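Local atomic coordinates of member of DUF4221 family (Bacteroides vulgatus, PDB entry 3S9J), a protein that is of unknown function but folds as a six-bladed beta-propeller. Residues F118-F130 against S143-D155. Numbering follows the deposited sequence.
Sequences FQTPEGRFTPLSF and SCIFLRQEILKPD. With FMT (formic acid), chain L.
The linker from one propeller blade, loop 118-130, packs lengthwise against the second strand (144-148) of the blade it leads into and the coil beyond, a contact apolar at one end, water-bridged in the middle and mixed at the other. L147 carries the apolar end: in one of two conformers its CD2 meets the edge of the F130 ring at CD2, 3.4 Å away, while I145 CD1 touches the same ring at CE2. L147 CD1 lies 3.7 Å from the backbone S129 O.

In the middle, T126 OG1 donates to Q149 OE1 at 2.7 Å, from above the carbonyl plane. T126 chi1 of 178° sets the hydroxyl opposite its backbone N, and the two side chains cross at about a right angle. Q149 NE2 donates to R148 O (3.0 Å), so both ends of the amide are held. No backbone bond joins the segments here; three waters span them, one donating to both P127 O and R148 O.

At the far end R124 NH1 gives an in-plane bond of 2.9 Å to a lone pair of L152 O, and the L152 side chain lies against the R124 guanidinium and T120 CG2. Formic acid, probably from the crystallisation liquor, accepts at O2 from R124 NE and NH2 and T120 OG1.

The loop follows strand 112-117, outermost in its blade; strand 144-148 lies between 139-141 and 165-171 in the next.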
# COMPACT_ATOMS: atom_id res chain seq x y z
N PHE A 118 -16.58 -3.24 12.60
CA PHE A 118 -16.47 -2.17 11.59
C PHE A 118 -17.37 -2.56 10.42
O PHE A 118 -17.08 -3.48 9.65
CB PHE A 118 -15.02 -1.92 11.13
CG PHE A 118 -14.77 -0.59 10.40
CD1 PHE A 118 -15.55 -0.17 9.33
CD2 PHE A 118 -13.65 0.18 10.72
CE1 PHE A 118 -15.26 1.01 8.64
CE2 PHE A 118 -13.36 1.36 10.04
CZ PHE A 118 -14.17 1.78 9.00
N GLN A 119 -18.49 -1.85 10.32
CA GLN A 119 -19.44 -2.03 9.23
C GLN A 119 -19.83 -0.63 8.83
O GLN A 119 -19.46 0.35 9.51
CB GLN A 119 -20.67 -2.79 9.71
CG GLN A 119 -20.38 -4.25 10.05
CD GLN A 119 -21.59 -4.93 10.71
OE1 GLN A 119 -22.15 -4.44 11.70
NE2 GLN A 119 -21.98 -6.07 10.16
N THR A 120 -20.59 -0.52 7.75
CA THR A 120 -21.07 0.78 7.35
C THR A 120 -22.03 1.26 8.44
O THR A 120 -22.54 0.46 9.25
CB THR A 120 -21.80 0.75 6.01
OG1 THR A 120 -23.04 0.03 6.14
CG2 THR A 120 -20.90 0.10 4.89
N PRO A 121 -22.28 2.57 8.48
CA PRO A 121 -23.30 3.06 9.44
C PRO A 121 -24.61 2.27 9.41
O PRO A 121 -25.15 1.92 10.47
CB PRO A 121 -23.49 4.51 9.01
CG PRO A 121 -22.11 4.94 8.59
CD PRO A 121 -21.52 3.68 7.87
N GLU A 122 -25.09 1.92 8.20
CA GLU A 122 -26.32 1.14 8.07
C GLU A 122 -26.18 -0.36 8.39
O GLU A 122 -27.18 -1.08 8.34
CB GLU A 122 -26.93 1.31 6.68
CG GLU A 122 -27.55 2.66 6.48
CD GLU A 122 -28.72 2.90 7.44
OE1 GLU A 122 -29.64 2.05 7.49
OE2 GLU A 122 -28.70 3.92 8.14
N GLY A 123 -24.97 -0.81 8.71
CA GLY A 123 -24.78 -2.16 9.20
C GLY A 123 -24.40 -3.15 8.09
O GLY A 123 -24.49 -4.35 8.30
N ARG A 124 -23.90 -2.64 6.97
CA ARG A 124 -23.48 -3.49 5.85
C ARG A 124 -22.00 -3.86 5.93
O ARG A 124 -21.17 -3.11 6.47
CB ARG A 124 -23.76 -2.80 4.52
CG ARG A 124 -25.22 -2.75 4.12
CD ARG A 124 -25.34 -2.41 2.64
NE ARG A 124 -25.13 -0.98 2.40
CZ ARG A 124 -24.79 -0.46 1.23
NH1 ARG A 124 -24.60 -1.26 0.18
NH2 ARG A 124 -24.64 0.85 1.10
N PHE A 125 -21.67 -5.03 5.38
CA PHE A 125 -20.29 -5.42 5.23
C PHE A 125 -19.59 -4.40 4.35
O PHE A 125 -20.12 -4.00 3.31
CB PHE A 125 -20.18 -6.80 4.58
CG PHE A 125 -18.76 -7.18 4.28
CD1 PHE A 125 -17.96 -7.77 5.25
CD2 PHE A 125 -18.21 -6.89 3.04
CE1 PHE A 125 -16.63 -8.09 4.97
CE2 PHE A 125 -16.87 -7.20 2.77
CZ PHE A 125 -16.10 -7.80 3.76
N THR A 126 -18.38 -4.01 4.75
CA THR A 126 -17.53 -3.16 3.91
C THR A 126 -16.08 -3.67 4.04
O THR A 126 -15.64 -3.99 5.14
CB THR A 126 -17.65 -1.63 4.29
OG1 THR A 126 -16.78 -0.87 3.47
CG2 THR A 126 -17.33 -1.38 5.74
N PRO A 127 -15.35 -3.79 2.91
CA PRO A 127 -13.97 -4.30 3.03
C PRO A 127 -13.10 -3.45 3.97
O PRO A 127 -13.10 -2.24 3.87
CB PRO A 127 -13.45 -4.28 1.59
CG PRO A 127 -14.70 -4.52 0.76
CD PRO A 127 -15.81 -3.77 1.50
N LEU A 128 -12.39 -4.14 4.86
CA LEU A 128 -11.48 -3.51 5.84
C LEU A 128 -10.07 -3.92 5.51
O LEU A 128 -9.74 -5.11 5.59
CB LEU A 128 -11.77 -4.02 7.24
CG LEU A 128 -13.15 -3.78 7.76
CD1 LEU A 128 -13.24 -4.37 9.17
CD2 LEU A 128 -13.41 -2.28 7.73
N SER A 129 -9.24 -2.96 5.15
CA SER A 129 -7.86 -3.29 4.86
C SER A 129 -6.94 -2.10 5.02
O SER A 129 -7.36 -0.94 4.88
CB SER A 129 -7.73 -3.83 3.41
OG SER A 129 -6.38 -4.22 3.14
N PHE A 130 -5.71 -2.44 5.35
CA PHE A 130 -4.56 -1.56 5.20
C PHE A 130 -3.36 -2.48 5.00
O PHE A 130 -3.41 -3.68 5.34
CB PHE A 130 -4.38 -0.54 6.36
CG PHE A 130 -4.71 -1.07 7.74
CD1 PHE A 130 -3.80 -1.83 8.44
CD2 PHE A 130 -5.89 -0.70 8.38
CE1 PHE A 130 -4.13 -2.30 9.72
CE2 PHE A 130 -6.20 -1.15 9.65
CZ PHE A 130 -5.30 -1.94 10.33
N SER A 143 -7.48 10.52 17.24
CA SER A 143 -7.84 9.20 17.79
C SER A 143 -8.90 8.41 16.99
O SER A 143 -9.60 7.57 17.56
CB SER A 143 -8.23 9.35 19.27
OG SER A 143 -7.09 9.78 20.02
N CYS A 144 -8.96 8.65 15.68
CA CYS A 144 -9.74 7.84 14.76
C CYS A 144 -8.80 7.28 13.69
O CYS A 144 -7.90 7.98 13.23
CB CYS A 144 -10.80 8.68 14.05
SG CYS A 144 -12.00 9.43 15.20
N ILE A 145 -9.07 6.05 13.29
CA ILE A 145 -8.32 5.41 12.21
C ILE A 145 -9.12 5.57 10.91
O ILE A 145 -10.31 5.31 10.88
CB ILE A 145 -8.04 3.94 12.49
CG1 ILE A 145 -7.11 3.40 11.37
CG2 ILE A 145 -9.32 3.12 12.67
CD1 ILE A 145 -6.60 2.05 11.62
N PHE A 146 -8.42 6.01 9.86
CA PHE A 146 -8.99 6.29 8.55
C PHE A 146 -8.51 5.24 7.59
O PHE A 146 -7.31 4.94 7.54
CB PHE A 146 -8.50 7.63 8.06
CG PHE A 146 -9.11 8.79 8.77
CD1 PHE A 146 -8.77 9.08 10.10
CD2 PHE A 146 -10.03 9.61 8.12
CE1 PHE A 146 -9.33 10.17 10.74
CE2 PHE A 146 -10.59 10.70 8.78
CZ PHE A 146 -10.24 10.97 10.07
N LEU A 147 -9.45 4.71 6.82
CA LEU A 147 -9.28 3.55 5.94
C LEU A 147 -9.91 3.84 4.57
O LEU A 147 -10.96 4.46 4.52
CB LEU A 147 -10.06 2.33 6.48
CG LEU A 147 -9.62 1.52 7.71
CD1 LEU A 147 -9.81 0.04 7.44
CD2 LEU A 147 -8.20 1.77 8.09
N ARG A 148 -9.36 3.26 3.51
CA ARG A 148 -10.01 3.28 2.21
C ARG A 148 -11.34 2.57 2.27
O ARG A 148 -11.50 1.57 2.98
CB ARG A 148 -9.10 2.59 1.17
CG ARG A 148 -9.72 2.26 -0.15
CD ARG A 148 -8.64 1.80 -1.14
NE ARG A 148 -9.24 1.23 -2.33
CZ ARG A 148 -9.62 -0.03 -2.50
NH1 ARG A 148 -9.48 -0.93 -1.53
NH2 ARG A 148 -10.17 -0.39 -3.66
N GLN A 149 -12.28 3.05 1.46
CA GLN A 149 -13.54 2.38 1.28
C GLN A 149 -13.78 2.06 -0.21
O GLN A 149 -13.40 2.84 -1.09
CB GLN A 149 -14.67 3.24 1.84
CG GLN A 149 -14.61 3.29 3.36
CD GLN A 149 -15.03 1.99 3.99
OE1 GLN A 149 -16.22 1.68 4.08
NE2 GLN A 149 -14.06 1.22 4.44
N GLU A 150 -14.36 0.88 -0.44
CA GLU A 150 -14.67 0.43 -1.80
C GLU A 150 -16.13 0.81 -2.16
O GLU A 150 -16.86 1.38 -1.34
CB GLU A 150 -14.38 -1.09 -1.93
CG GLU A 150 -12.86 -1.45 -1.81
CD GLU A 150 -12.56 -2.93 -2.06
OE1 GLU A 150 -13.51 -3.66 -2.40
OE2 GLU A 150 -11.39 -3.37 -1.91
N ILE A 151 -16.54 0.54 -3.40
CA ILE A 151 -17.90 0.86 -3.84
C ILE A 151 -18.99 0.02 -3.14
O ILE A 151 -18.76 -1.11 -2.77
CB ILE A 151 -18.04 0.75 -5.38
CG1 ILE A 151 -17.74 -0.69 -5.84
CG2 ILE A 151 -17.09 1.75 -6.05
CD1 ILE A 151 -17.97 -0.95 -7.32
N LEU A 152 -20.18 0.58 -2.98
CA LEU A 152 -21.23 -0.05 -2.16
C LEU A 152 -22.30 -0.76 -2.98
O LEU A 152 -23.29 -1.25 -2.45
CB LEU A 152 -21.87 0.99 -1.23
CG LEU A 152 -21.01 1.47 -0.05
CD1 LEU A 152 -21.83 2.45 0.82
CD2 LEU A 152 -20.42 0.29 0.79
N LYS A 153 -22.10 -0.80 -4.29
CA LYS A 153 -23.02 -1.50 -5.16
C LYS A 153 -22.27 -1.90 -6.41
O LYS A 153 -21.42 -1.15 -6.88
CB LYS A 153 -24.23 -0.64 -5.48
CG LYS A 153 -23.99 0.57 -6.36
CD LYS A 153 -25.31 1.20 -6.72
CE LYS A 153 -25.20 2.18 -7.86
NZ LYS A 153 -26.48 2.32 -8.62
N PRO A 154 -22.58 -3.09 -6.96
CA PRO A 154 -21.80 -3.63 -8.05
C PRO A 154 -21.97 -2.89 -9.39
O PRO A 154 -21.03 -2.87 -10.19
CB PRO A 154 -22.32 -5.06 -8.16
CG PRO A 154 -23.73 -4.98 -7.72
CD PRO A 154 -23.76 -3.92 -6.65
N ASP A 155 -23.15 -2.30 -9.63
CA ASP A 155 -23.49 -1.69 -10.94
C ASP A 155 -23.44 -0.16 -10.90
O ASP A 155 -24.46 0.54 -10.94
CB ASP A 155 -24.87 -2.17 -11.42
CG ASP A 155 -26.01 -1.85 -10.44
OD1 ASP A 155 -25.78 -1.98 -9.22
OD2 ASP A 155 -27.11 -1.46 -10.91
C FMT L . -24.37 2.47 4.40
O1 FMT L . -24.24 3.13 5.46
O2 FMT L . -24.48 1.23 4.32
O HOH W 1 -14.56 -0.83 2.05
O HOH W 2 -10.74 -0.95 3.79
O HOH W 3 -6.90 1.39 3.54